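Local coordinates for cyclopenase asqI (Emericella nidulans, PDB 5YY3), which catalyses the zinc-dependent conversion of 4'-methoxycyclopenin into 4'-methoxyviridicatin, releasing methyl isocyanate, in aspoquinolone biosynthesis, at residues Asp179-Trp189 with Arg554-Met562; Trp507-Val515 with Arg527-Ala535. One frame throughout, in Å; residues are numbered along the deposited sequence.

Contact 1. Residues Asp179-Trp189 with Arg554-Met562; sequences DYDLNDSHYYW and RHGWPQNLM
Arg554 grips Asp184 side-on with two nitrogens. NH2 of Arg554 meets OD1 of Asp184 at 2.9 Å, on the syn lone pair. NE of Arg554 meets OD2 of Asp184 at 3.2 Å. NH2 and NH1 of Arg554 also donate to Pro139 O and Pro138 O, respectively. An extended chain, with CG anti to the backbone N (chi1 -176°), carries CD over one face of the Tyr188 ring, 4.0 Å from the centroid, a CH-pi contact. Arg554, Tyr187 and Tyr188 are partly exposed, though Asp184 is buried.

The buried part is tighter. Ser185 OG donates to Gly556 O at 2.7 Å. His555 turns ND1 to Tyr188 and CD2 to Trp189 CD1, both ring pairs oblique, in an aromatic cluster. Leu182 CD1 touches Trp557 CZ3 at 3.6 Å, and its CB packs on Pro558 and Leu561. At the helix start, Asp179 caps Leu182 N through OD1 and takes Asn560 ND2 on OD2 at 2.8 Å.

Arg536 pairs with Asp181 and Asp184, and Lys461 with Asp179 and Asp181. The helix carries the zinc ligand His186 on its other side. The contact joins the metal-binding and Ig-like regions, and its buried acids, balanced by basic partners, probably stay ionised.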
loop_
_atom_site.group_PDB
_atom_site.type_symbol
_atom_site.label_atom_id
_atom_site.label_comp_id
_atom_site.label_asym_id
_atom_site.label_seq_id
_atom_site.Cartn_x
_atom_site.Cartn_y
_atom_site.Cartn_z
ATOM N N ASP A 179 18.305 -4.576 -15.404
ATOM C CA ASP A 179 18.725 -5.877 -15.900
ATOM C C ASP A 179 20.021 -5.741 -16.705
ATOM O O ASP A 179 20.103 -4.945 -17.647
ATOM C CB ASP A 179 17.631 -6.521 -16.735
ATOM C CG ASP A 179 18.029 -7.879 -17.247
ATOM O OD1 ASP A 179 18.817 -7.933 -18.211
ATOM O OD2 ASP A 179 17.560 -8.895 -16.689
ATOM N N TYR A 180 21.030 -6.509 -16.303
ATOM C CA TYR A 180 22.341 -6.438 -16.932
ATOM C C TYR A 180 22.253 -6.659 -18.433
ATOM O O TYR A 180 22.901 -5.963 -19.205
ATOM C CB TYR A 180 23.322 -7.478 -16.347
ATOM C CG TYR A 180 24.608 -7.471 -17.142
ATOM C CD1 TYR A 180 25.540 -6.446 -16.969
ATOM C CD2 TYR A 180 24.851 -8.422 -18.138
ATOM C CE1 TYR A 180 26.699 -6.393 -17.724
ATOM C CE2 TYR A 180 26.011 -8.374 -18.900
ATOM C CZ TYR A 180 26.926 -7.348 -18.685
ATOM O OH TYR A 180 28.078 -7.280 -19.419
ATOM N N ASP A 181 21.478 -7.658 -18.848
ATOM C CA ASP A 181 21.481 -8.043 -20.240
ATOM C C ASP A 181 20.670 -7.057 -21.078
ATOM O O ASP A 181 20.981 -6.836 -22.247
ATOM C CB ASP A 181 20.978 -9.488 -20.388
ATOM C CG ASP A 181 21.930 -10.496 -19.734
ATOM O OD1 ASP A 181 22.985 -10.791 -20.339
ATOM O OD2 ASP A 181 21.643 -10.974 -18.607
ATOM N N LEU A 182 19.642 -6.453 -20.501
ATOM C CA LEU A 182 18.999 -5.344 -21.195
ATOM C C LEU A 182 20.020 -4.227 -21.376
ATOM O O LEU A 182 20.143 -3.646 -22.449
ATOM C CB LEU A 182 17.783 -4.827 -20.429
ATOM C CG LEU A 182 17.155 -3.525 -20.919
ATOM C CD1 LEU A 182 16.683 -3.661 -22.353
ATOM C CD2 LEU A 182 16.003 -3.100 -20.006
ATOM N N ASN A 183 20.769 -3.940 -20.328
ATOM C CA ASN A 183 21.693 -2.832 -20.386
ATOM C C ASN A 183 22.872 -3.119 -21.297
ATOM O O ASN A 183 23.297 -2.239 -22.068
ATOM C CB ASN A 183 22.166 -2.476 -18.988
ATOM C CG ASN A 183 21.236 -1.503 -18.309
ATOM O OD1 ASN A 183 21.358 -0.293 -18.495
ATOM N ND2 ASN A 183 20.273 -2.026 -17.543
ATOM N N ASP A 184 23.392 -4.341 -21.247
ATOM C CA ASP A 184 24.480 -4.667 -22.159
ATOM C C ASP A 184 23.972 -4.663 -23.598
ATOM O O ASP A 184 24.676 -4.219 -24.494
ATOM C CB ASP A 184 25.138 -6.022 -21.852
ATOM C CG ASP A 184 26.191 -6.399 -22.904
ATOM O OD1 ASP A 184 27.276 -5.770 -22.910
ATOM O OD2 ASP A 184 25.917 -7.288 -23.750
ATOM N N SER A 185 22.751 -5.146 -23.819
ATOM C CA SER A 185 22.176 -5.141 -25.166
ATOM C C SER A 185 22.013 -3.724 -25.722
ATOM O O SER A 185 22.310 -3.451 -26.893
ATOM C CB SER A 185 20.822 -5.853 -25.171
ATOM O OG SER A 185 20.050 -5.439 -26.283
ATOM N N HIS A 186 21.507 -2.834 -24.878
ATOM C CA HIS A 186 21.258 -1.452 -25.248
ATOM C C HIS A 186 22.580 -0.757 -25.558
ATOM O O HIS A 186 22.671 0.092 -26.446
ATOM C CB HIS A 186 20.524 -0.748 -24.109
ATOM C CG HIS A 186 20.339 0.725 -24.303
ATOM N ND1 HIS A 186 19.310 1.254 -25.052
ATOM C CD2 HIS A 186 21.034 1.782 -23.812
ATOM C CE1 HIS A 186 19.379 2.570 -25.017
ATOM N NE2 HIS A 186 20.413 2.917 -24.271
ATOM N N TYR A 187 23.599 -1.139 -24.803
ATOM C CA TYR A 187 24.935 -0.566 -24.889
ATOM C C TYR A 187 25.576 -0.905 -26.230
ATOM O O TYR A 187 26.170 -0.049 -26.882
ATOM C CB TYR A 187 25.744 -1.090 -23.714
ATOM C CG TYR A 187 27.243 -0.926 -23.709
ATOM C CD1 TYR A 187 27.840 0.294 -23.382
ATOM C CD2 TYR A 187 28.070 -2.028 -23.917
ATOM C CE1 TYR A 187 29.221 0.425 -23.317
ATOM C CE2 TYR A 187 29.443 -1.914 -23.853
ATOM C CZ TYR A 187 30.014 -0.686 -23.548
ATOM O OH TYR A 187 31.385 -0.580 -23.492
ATOM N N TYR A 188 25.428 -2.152 -26.655
ATOM C CA TYR A 188 25.944 -2.556 -27.947
ATOM C C TYR A 188 25.086 -1.976 -29.071
ATOM O O TYR A 188 25.601 -1.635 -30.131
ATOM C CB TYR A 188 26.016 -4.093 -28.038
ATOM C CG TYR A 188 26.560 -4.614 -29.360
ATOM C CD1 TYR A 188 27.863 -4.321 -29.773
ATOM C CD2 TYR A 188 25.773 -5.401 -30.196
ATOM C CE1 TYR A 188 28.365 -4.793 -30.993
ATOM C CE2 TYR A 188 26.268 -5.887 -31.416
ATOM C CZ TYR A 188 27.562 -5.581 -31.807
ATOM O OH TYR A 188 28.039 -6.064 -33.011
ATOM N N TRP A 189 23.785 -1.851 -28.832
ATOM C CA TRP A 189 22.872 -1.378 -29.865
ATOM C C TRP A 189 23.307 -0.024 -30.404
ATOM O O TRP A 189 23.244 0.239 -31.598
ATOM C CB TRP A 189 21.441 -1.280 -29.332
ATOM C CG TRP A 189 20.401 -1.034 -30.396
ATOM C CD1 TRP A 189 19.766 -1.975 -31.142
ATOM C CD2 TRP A 189 19.872 0.232 -30.820
ATOM N NE1 TRP A 189 18.875 -1.378 -32.005
ATOM C CE2 TRP A 189 18.922 -0.024 -31.826
ATOM C CE3 TRP A 189 20.108 1.556 -30.441
ATOM C CZ2 TRP A 189 18.215 0.989 -32.466
ATOM C CZ3 TRP A 189 19.395 2.573 -31.086
ATOM C CH2 TRP A 189 18.464 2.278 -32.082
ATOM N N ARG A 554 23.769 -9.622 -30.203
ATOM C CA ARG A 554 24.082 -9.093 -28.880
ATOM C C ARG A 554 23.141 -7.952 -28.512
ATOM O O ARG A 554 22.770 -7.797 -27.351
ATOM C CB ARG A 554 25.537 -8.631 -28.811
ATOM C CG ARG A 554 25.992 -8.153 -27.430
ATOM C CD ARG A 554 27.425 -7.626 -27.464
ATOM N NE ARG A 554 27.764 -6.812 -26.307
ATOM C CZ ARG A 554 28.974 -6.302 -26.090
ATOM N NH1 ARG A 554 29.948 -6.517 -26.968
ATOM N NH2 ARG A 554 29.218 -5.583 -24.998
ATOM N N HIS A 555 22.748 -7.166 -29.511
ATOM C CA HIS A 555 21.856 -6.022 -29.301
ATOM C C HIS A 555 20.376 -6.373 -29.502
ATOM O O HIS A 555 19.534 -5.486 -29.622
ATOM C CB HIS A 555 22.235 -4.876 -30.228
ATOM C CG HIS A 555 22.254 -5.251 -31.681
ATOM N ND1 HIS A 555 23.013 -6.296 -32.168
ATOM C CD2 HIS A 555 21.611 -4.724 -32.746
ATOM C CE1 HIS A 555 22.837 -6.390 -33.473
ATOM N NE2 HIS A 555 21.993 -5.447 -33.851
ATOM N N GLY A 556 20.058 -7.662 -29.530
ATOM C CA GLY A 556 18.669 -8.089 -29.516
ATOM C C GLY A 556 18.032 -8.038 -28.121
ATOM O O GLY A 556 18.629 -7.556 -27.148
ATOM N N TRP A 557 16.806 -8.532 -28.021
ATOM C CA TRP A 557 16.093 -8.530 -26.752
ATOM C C TRP A 557 16.543 -9.698 -25.853
ATOM O O TRP A 557 16.641 -10.828 -26.310
ATOM C CB TRP A 557 14.585 -8.596 -26.991
ATOM C CG TRP A 557 13.868 -8.195 -25.768
ATOM C CD1 TRP A 557 13.162 -9.004 -24.917
ATOM C CD2 TRP A 557 13.844 -6.889 -25.203
ATOM N NE1 TRP A 557 12.664 -8.261 -23.875
ATOM C CE2 TRP A 557 13.077 -6.954 -24.019
ATOM C CE3 TRP A 557 14.388 -5.650 -25.587
ATOM C CZ2 TRP A 557 12.851 -5.839 -23.199
ATOM C CZ3 TRP A 557 14.144 -4.537 -24.791
ATOM C CH2 TRP A 557 13.388 -4.643 -23.607
ATOM N N PRO A 558 16.846 -9.415 -24.576
ATOM C CA PRO A 558 17.320 -10.489 -23.684
ATOM C C PRO A 558 16.316 -11.664 -23.569
ATOM O O PRO A 558 15.114 -11.433 -23.405
ATOM C CB PRO A 558 17.493 -9.772 -22.335
ATOM C CG PRO A 558 17.651 -8.316 -22.687
ATOM C CD PRO A 558 16.823 -8.097 -23.910
ATOM N N GLN A 559 16.804 -12.895 -23.676
ATOM C CA GLN A 559 15.940 -14.078 -23.585
ATOM C C GLN A 559 15.149 -14.127 -22.257
ATOM O O GLN A 559 13.966 -14.480 -22.241
ATOM C CB GLN A 559 16.778 -15.357 -23.752
ATOM C CG GLN A 559 15.974 -16.660 -23.736
ATOM C CD GLN A 559 14.889 -16.674 -24.799
ATOM O OE1 GLN A 559 15.171 -16.624 -26.000
ATOM N NE2 GLN A 559 13.634 -16.718 -24.361
ATOM N N ASN A 560 15.798 -13.746 -21.158
ATOM C CA ASN A 560 15.155 -13.737 -19.851
ATOM C C ASN A 560 14.030 -12.706 -19.716
ATOM O O ASN A 560 13.226 -12.802 -18.784
ATOM C CB ASN A 560 16.175 -13.481 -18.755
ATOM C CG ASN A 560 16.727 -12.079 -18.804
ATOM O OD1 ASN A 560 17.211 -11.642 -19.841
ATOM N ND2 ASN A 560 16.658 -11.365 -17.684
ATOM N N LEU A 561 13.964 -11.736 -20.635
ATOM C CA LEU A 561 12.900 -10.732 -20.599
ATOM C C LEU A 561 11.899 -10.916 -21.721
ATOM O O LEU A 561 11.066 -10.040 -21.945
ATOM C CB LEU A 561 13.474 -9.303 -20.687
ATOM C CG LEU A 561 14.506 -8.907 -19.645
ATOM C CD1 LEU A 561 14.894 -7.446 -19.820
ATOM C CD2 LEU A 561 13.965 -9.166 -18.243
ATOM N N MET A 562 11.983 -12.032 -22.443
ATOM C CA MET A 562 11.128 -12.225 -23.616
ATOM C C MET A 562 9.672 -12.225 -23.223
ATOM O O MET A 562 8.822 -11.695 -23.934
ATOM C CB MET A 562 11.480 -13.521 -24.344
ATOM C CG MET A 562 12.689 -13.383 -25.266
ATOM S SD MET A 562 12.304 -12.384 -26.714
ATOM C CE MET A 562 11.164 -13.483 -27.565
#

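Contact 2. Residues Trp507-Val515 with Arg527-Ala535; sequences WIEMDRATV and RLDTDSSVA
Asp511 and Arg527 form the salt bridge of this contact. The grip is side-on: NE of Arg527 meets OD2 of Asp511 at 2.9 Å, and NH2 meets OD1 at 3.0 Å. The second bond is nearly straight (171°) and uses the syn lone pair of OD1. The arginine chain bends at chi2 and chi3, which turns the guanidinium toward Asp511. Ala513 CB covers one face of it, 3.4 Å from NE of Arg527.

Other hydrogen bonds come from backbone and side chains. OD1 of Asp511 also accepts from Ser533 N at 3.1 Å and from Arg512 N, from opposite sides of the carboxylate plane. NE1 of Trp469 in strand 461-475 donates to OD2. Ser532 OG donates to Met510 O at 2.6 Å and accepts from Val534 N, an ST turn. Met510 and Asp511 form a classic beta bulge opposite Leu493.

Two waters bridge the segments. One links Glu509 OE2 to Ser533 OG. The other donates to Asp511 OD2 and to Leu528 O.

Van der Waals contact is small: the CG2 methyl of Val534 lies on the Glu509 side chain, 3.6 Å from CD.

The contact ties strand 508-517 to the end of strand 523-528 and the turn after it. Three donors on OD1, one of them from the guanidinium that also grips OD2, should fix the rotation of Asp511 and probably keep it ionised.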
loop_
_atom_site.group_PDB
_atom_site.type_symbol
_atom_site.label_atom_id
_atom_site.label_comp_id
_atom_site.label_asym_id
_atom_site.label_seq_id
_atom_site.Cartn_x
_atom_site.Cartn_y
_atom_site.Cartn_z
ATOM N N TRP A 507 1.318 -4.082 -29.142
ATOM C CA TRP A 507 1.681 -5.417 -29.543
ATOM C C TRP A 507 3.188 -5.579 -29.508
ATOM O O TRP A 507 3.933 -4.766 -30.063
ATOM C CB TRP A 507 1.104 -5.737 -30.922
ATOM C CG TRP A 507 -0.339 -6.036 -30.814
ATOM C CD1 TRP A 507 -1.376 -5.138 -30.875
ATOM C CD2 TRP A 507 -0.934 -7.320 -30.571
ATOM N NE1 TRP A 507 -2.577 -5.790 -30.707
ATOM C CE2 TRP A 507 -2.333 -7.131 -30.519
ATOM C CE3 TRP A 507 -0.420 -8.613 -30.411
ATOM C CZ2 TRP A 507 -3.222 -8.183 -30.305
ATOM C CZ3 TRP A 507 -1.313 -9.666 -30.193
ATOM C CH2 TRP A 507 -2.695 -9.443 -30.143
ATOM N N ILE A 508 3.611 -6.637 -28.827
ATOM C CA ILE A 508 5.013 -6.987 -28.628
ATOM C C ILE A 508 5.450 -8.087 -29.609
ATOM O O ILE A 508 4.830 -9.157 -29.658
ATOM C CB ILE A 508 5.237 -7.493 -27.198
ATOM C CG1 ILE A 508 4.911 -6.406 -26.172
ATOM C CG2 ILE A 508 6.639 -8.055 -27.036
ATOM C CD1 ILE A 508 4.910 -6.915 -24.734
ATOM N N GLU A 509 6.511 -7.840 -30.379
ATOM C CA GLU A 509 6.981 -8.824 -31.340
ATOM C C GLU A 509 7.730 -9.941 -30.633
ATOM O O GLU A 509 8.617 -9.688 -29.829
ATOM C CB GLU A 509 7.876 -8.180 -32.411
ATOM C CG GLU A 509 8.131 -9.123 -33.616
ATOM C CD GLU A 509 9.236 -8.646 -34.550
ATOM O OE1 GLU A 509 9.751 -7.540 -34.323
ATOM O OE2 GLU A 509 9.603 -9.382 -35.506
ATOM N N MET A 510 7.380 -11.183 -30.952
ATOM C CA MET A 510 7.948 -12.341 -30.274
ATOM C C MET A 510 8.733 -13.244 -31.225
ATOM O O MET A 510 9.626 -13.998 -30.803
ATOM C CB MET A 510 6.831 -13.134 -29.589
ATOM C CG MET A 510 6.156 -12.356 -28.443
ATOM S SD MET A 510 7.339 -11.958 -27.125
ATOM C CE MET A 510 7.546 -13.593 -26.415
ATOM N N ASP A 511 8.415 -13.162 -32.514
ATOM C CA ASP A 511 9.080 -14.025 -33.484
ATOM C C ASP A 511 8.693 -13.698 -34.912
ATOM O O ASP A 511 7.626 -13.128 -35.177
ATOM C CB ASP A 511 8.761 -15.499 -33.216
ATOM C CG ASP A 511 9.887 -16.426 -33.645
ATOM O OD1 ASP A 511 10.853 -15.945 -34.286
ATOM O OD2 ASP A 511 9.806 -17.634 -33.337
ATOM N N ARG A 512 9.583 -14.087 -35.819
ATOM C CA ARG A 512 9.388 -13.990 -37.265
ATOM C C ARG A 512 10.069 -15.197 -37.893
ATOM O O ARG A 512 11.276 -15.377 -37.714
ATOM C CB ARG A 512 9.980 -12.699 -37.822
ATOM C CG ARG A 512 9.473 -12.355 -39.193
ATOM C CD ARG A 512 10.503 -11.581 -39.994
ATOM N NE ARG A 512 10.965 -10.376 -39.307
ATOM C CZ ARG A 512 12.245 -10.052 -39.148
ATOM N NH1 ARG A 512 13.196 -10.842 -39.633
ATOM N NH2 ARG A 512 12.572 -8.934 -38.513
ATOM N N ALA A 513 9.320 -16.039 -38.601
ATOM C CA ALA A 513 9.898 -17.288 -39.077
ATOM C C ALA A 513 9.406 -17.693 -40.457
ATOM O O ALA A 513 8.206 -17.672 -40.752
ATOM C CB ALA A 513 9.623 -18.400 -38.087
ATOM N N THR A 514 10.359 -18.076 -41.293
ATOM C CA THR A 514 10.063 -18.550 -42.634
ATOM C C THR A 514 9.519 -19.975 -42.583
ATOM O O THR A 514 10.007 -20.818 -41.837
ATOM C CB THR A 514 11.311 -18.479 -43.527
ATOM O OG1 THR A 514 11.626 -17.102 -43.774
ATOM C CG2 THR A 514 11.071 -19.175 -44.855
ATOM N N VAL A 515 8.473 -20.235 -43.348
ATOM C CA VAL A 515 7.995 -21.595 -43.486
ATOM C C VAL A 515 8.006 -21.951 -44.961
ATOM O O VAL A 515 7.657 -21.132 -45.804
ATOM C CB VAL A 515 6.590 -21.764 -42.896
ATOM C CG1 VAL A 515 6.053 -23.149 -43.181
ATOM C CG2 VAL A 515 6.642 -21.526 -41.402
ATOM N N ARG A 527 8.304 -23.395 -33.091
ATOM C CA ARG A 527 9.419 -22.487 -32.826
ATOM C C ARG A 527 9.770 -22.451 -31.342
ATOM O O ARG A 527 8.896 -22.209 -30.506
ATOM C CB ARG A 527 9.080 -21.071 -33.290
ATOM C CG ARG A 527 8.877 -20.922 -34.777
ATOM C CD ARG A 527 10.209 -20.846 -35.463
ATOM N NE ARG A 527 10.873 -19.573 -35.203
ATOM C CZ ARG A 527 12.150 -19.338 -35.484
ATOM N NH1 ARG A 527 12.884 -20.309 -36.020
ATOM N NH2 ARG A 527 12.695 -18.147 -35.228
ATOM N N LEU A 528 11.041 -22.671 -31.009
ATOM C CA LEU A 528 11.489 -22.532 -29.618
ATOM C C LEU A 528 11.705 -21.063 -29.266
ATOM O O LEU A 528 11.928 -20.222 -30.162
ATOM C CB LEU A 528 12.783 -23.323 -29.370
ATOM C CG LEU A 528 12.775 -24.807 -29.795
ATOM C CD1 LEU A 528 14.090 -25.482 -29.433
ATOM C CD2 LEU A 528 11.590 -25.564 -29.195
ATOM N N ASP A 529 11.630 -20.758 -27.964
ATOM C CA ASP A 529 11.935 -19.419 -27.452
ATOM C C ASP A 529 13.340 -18.978 -27.864
ATOM O O ASP A 529 13.578 -17.815 -28.231
ATOM C CB ASP A 529 11.797 -19.373 -25.916
ATOM C CG ASP A 529 12.512 -20.530 -25.202
ATOM O OD1 ASP A 529 13.053 -21.438 -25.868
ATOM O OD2 ASP A 529 12.514 -20.554 -23.947
ATOM N N THR A 530 14.266 -19.929 -27.807
ATOM C CA THR A 530 15.687 -19.648 -27.955
ATOM C C THR A 530 16.085 -19.494 -29.420
ATOM O O THR A 530 17.237 -19.194 -29.718
ATOM C CB THR A 530 16.544 -20.764 -27.286
ATOM O OG1 THR A 530 16.018 -22.052 -27.627
ATOM C CG2 THR A 530 16.513 -20.632 -25.753
ATOM N N ASP A 531 15.132 -19.707 -30.331
ATOM C CA ASP A 531 15.388 -19.530 -31.758
ATOM C C ASP A 531 14.760 -18.236 -32.285
ATOM O O ASP A 531 14.901 -17.906 -33.459
ATOM C CB ASP A 531 14.867 -20.744 -32.553
ATOM C CG ASP A 531 15.690 -22.016 -32.307
ATOM O OD1 ASP A 531 16.912 -21.904 -32.035
ATOM O OD2 ASP A 531 15.111 -23.129 -32.369
ATOM N N SER A 532 14.069 -17.511 -31.410
ATOM C CA SER A 532 13.342 -16.308 -31.789
ATOM C C SER A 532 14.190 -15.279 -32.541
ATOM O O SER A 532 15.291 -14.935 -32.117
ATOM C CB SER A 532 12.747 -15.655 -30.543
ATOM O OG SER A 532 12.181 -14.396 -30.864
ATOM N N SER A 533 13.662 -14.772 -33.653
ATOM C CA SER A 533 14.357 -13.744 -34.432
ATOM C C SER A 533 14.581 -12.450 -33.636
ATOM O O SER A 533 15.429 -11.627 -33.986
ATOM C CB SER A 533 13.570 -13.430 -35.692
ATOM O OG SER A 533 12.351 -12.796 -35.351
ATOM N N VAL A 534 13.809 -12.285 -32.568
ATOM C CA VAL A 534 13.798 -11.079 -31.746
ATOM C C VAL A 534 14.845 -11.137 -30.619
ATOM O O VAL A 534 15.297 -10.116 -30.103
ATOM C CB VAL A 534 12.368 -10.883 -31.166
ATOM C CG1 VAL A 534 12.351 -9.950 -29.964
ATOM C CG2 VAL A 534 11.416 -10.410 -32.269
ATOM N N ALA A 535 15.267 -12.346 -30.280
ATOM C CA ALA A 535 16.017 -12.575 -29.057
ATOM C C ALA A 535 17.532 -12.469 -29.204
ATOM O O ALA A 535 18.101 -12.852 -30.217
ATOM C CB ALA A 535 15.654 -13.944 -28.493
HETATM O O HOH W 1 12.120 -10.189 -35.951
HETATM O O HOH W 2 10.403 -18.153 -30.622
#

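The two contacts have centres 16 Å apart. Contact 2 is nested along the chain inside the loop closed by contact 1: 179-189 comes first, then 507-515, 527-535 and finally 554-562. Contact 1 spans the helical metal-binding region and the Ig-like region. Contact 2 lies wholly within the Ig-like region. They touch directly. Trp557 N probably bonds to Val534 O at 3.0 Å, and Met562 CE packs on Ser532 OG. Helix 210-231, which holds the zinc ligand His218, is touched by Trp189 and Trp557 of contact 1 and by Ile508 and Met510 of contact 2. Contact 1 thus joins the two regions, and contact 2 lies beside it in the Ig-like region.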